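Local coordinates for kelch repeat and BTB domain-containing protein A55 (Vaccinia virus WR, PDB 6I2M) that probably acts as a substrate-specific adapter of CUL3-containing E3 ubiquitin ligases, directing host proteins to ubiquitination and proteasomal degradation, at residues A42-Y45 and F46-F50. Residues are numbered along the deposited sequence; the frame is centred on the assembly and turned at random.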
loop_
_atom_site.group_PDB
_atom_site.type_symbol
_atom_site.label_atom_id
_atom_site.label_comp_id
_atom_site.label_asym_id
_atom_site.label_seq_id
_atom_site.Cartn_x
_atom_site.Cartn_y
_atom_site.Cartn_z
ATOM N N ALA A 42 3.621 -9.099 -2.837
ATOM C CA ALA A 42 2.996 -9.255 -4.153
ATOM C C ALA A 42 3.417 -10.546 -4.856
ATOM O O ALA A 42 2.562 -11.243 -5.404
ATOM C CB ALA A 42 3.302 -8.051 -5.029
ATOM N N SER A 43 4.726 -10.857 -4.849
ATOM C CA SER A 43 5.283 -12.062 -5.464
ATOM C C SER A 43 5.496 -13.133 -4.397
ATOM O O SER A 43 6.152 -12.874 -3.385
ATOM C CB SER A 43 6.588 -11.741 -6.189
ATOM O OG SER A 43 7.283 -12.906 -6.604
ATOM N N GLU A 44 4.928 -14.330 -4.618
ATOM C CA GLU A 44 5.042 -15.444 -3.677
ATOM C C GLU A 44 6.397 -16.166 -3.774
ATOM O O GLU A 44 6.746 -16.913 -2.858
ATOM C CB GLU A 44 3.857 -16.406 -3.816
ATOM C CG GLU A 44 3.436 -17.037 -2.499
ATOM C CD GLU A 44 2.101 -17.755 -2.518
ATOM O OE1 GLU A 44 1.066 -17.085 -2.732
ATOM O OE2 GLU A 44 2.089 -18.988 -2.301
ATOM N N TYR A 45 7.169 -15.917 -4.862
ATOM C CA TYR A 45 8.510 -16.480 -5.073
ATOM C C TYR A 45 9.447 -15.948 -3.989
ATOM O O TYR A 45 10.133 -16.739 -3.343
ATOM C CB TYR A 45 9.051 -16.123 -6.476
ATOM C CG TYR A 45 10.417 -16.702 -6.789
ATOM C CD1 TYR A 45 11.577 -15.960 -6.575
ATOM C CD2 TYR A 45 10.549 -17.980 -7.323
ATOM C CE1 TYR A 45 12.836 -16.490 -6.853
ATOM C CE2 TYR A 45 11.803 -18.517 -7.610
ATOM C CZ TYR A 45 12.944 -17.769 -7.375
ATOM O OH TYR A 45 14.179 -18.297 -7.663
ATOM N N PHE A 46 9.455 -14.612 -3.790
ATOM C CA PHE A 46 10.258 -13.921 -2.780
ATOM C C PHE A 46 9.787 -14.271 -1.365
ATOM O O PHE A 46 10.614 -14.342 -0.456
ATOM C CB PHE A 46 10.228 -12.401 -3.003
ATOM C CG PHE A 46 10.903 -11.935 -4.273
ATOM C CD1 PHE A 46 10.166 -11.710 -5.429
ATOM C CD2 PHE A 46 12.273 -11.703 -4.307
ATOM C CE1 PHE A 46 10.790 -11.272 -6.601
ATOM C CE2 PHE A 46 12.897 -11.265 -5.480
ATOM C CZ PHE A 46 12.151 -11.052 -6.619
ATOM N N SER A 47 8.469 -14.512 -1.187
ATOM C CA SER A 47 7.861 -14.894 0.093
ATOM C C SER A 47 8.402 -16.248 0.563
ATOM O O SER A 47 8.730 -16.407 1.739
ATOM C CB SER A 47 6.341 -14.940 -0.028
ATOM O OG SER A 47 5.727 -15.157 1.232
ATOM N N ILE A 48 8.522 -17.210 -0.368
ATOM C CA ILE A 48 9.060 -18.540 -0.085
ATOM C C ILE A 48 10.596 -18.469 -0.005
ATOM O O ILE A 48 11.201 -19.220 0.763
ATOM C CB ILE A 48 8.512 -19.593 -1.091
ATOM C CG1 ILE A 48 7.002 -19.820 -0.853
ATOM C CG2 ILE A 48 9.273 -20.919 -1.004
ATOM C CD1 ILE A 48 6.218 -20.194 -2.060
ATOM N N LEU A 49 11.214 -17.535 -0.765
ATOM C CA LEU A 49 12.663 -17.319 -0.767
ATOM C C LEU A 49 13.131 -16.793 0.595
ATOM O O LEU A 49 14.019 -17.397 1.186
ATOM C CB LEU A 49 13.092 -16.378 -1.919
ATOM C CG LEU A 49 14.596 -16.099 -2.104
ATOM C CD1 LEU A 49 15.347 -17.335 -2.570
ATOM C CD2 LEU A 49 14.816 -14.981 -3.099
ATOM N N PHE A 50 12.506 -15.709 1.104
ATOM C CA PHE A 50 12.842 -15.105 2.399
ATOM C C PHE A 50 11.922 -15.634 3.515
ATOM O O PHE A 50 11.269 -14.853 4.213
ATOM C CB PHE A 50 12.809 -13.558 2.323
ATOM C CG PHE A 50 13.413 -12.916 1.091
ATOM C CD1 PHE A 50 14.749 -13.117 0.765
ATOM C CD2 PHE A 50 12.661 -12.060 0.295
ATOM C CE1 PHE A 50 15.306 -12.517 -0.368
ATOM C CE2 PHE A 50 13.219 -11.458 -0.835
ATOM C CZ PHE A 50 14.536 -11.692 -1.160
#
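Successive i to i+4 hydrogen bonds run along helix 44-49: I48 N donates to E44 O (3.1 Å), L49 N to Y45 O (2.9 Å) and F50 N to F46 O (2.8 Å). This short helix of the BTB fold follows helix 36-42 after a break at S43, whose extended backbone separates the two. The rings of the neighbouring Y45 and F46 meet edge-to-face: the edge of Y45 is directed at the face of F46, with centroids 6.0 Å apart and planes at 84°. For this meeting the Y45 ring stands beside its own carbonyl carbon (chi1 -178°) and the F46 ring beside its own N (chi1 -67°). The F46 ring packs on L39 of helix 36-42, I25 of strand 23-27 and L101 of helix 91-101. Y45 also meets F100, and Y45 OH is hydrogen-bonded to a basic side chain of the chain of another protein, to which both carboxylate oxygens of E44 are salt-bridged through basic side chains. Since the BTB domain is the part that recruits CUL3, the partner is consistent with the cullin. I48 CD1 comes within 3.4 Å of E44 O, the same oxygen that accepts the bond from I48 N. S47 O accepts a hydrogen bond from NH2 of R19 of a second copy of this protein. S43 OG, hydrogen-bonded to L101 O, approaches the rim of the F46 ring almost within its plane, 3.3 Å from F46 CD1.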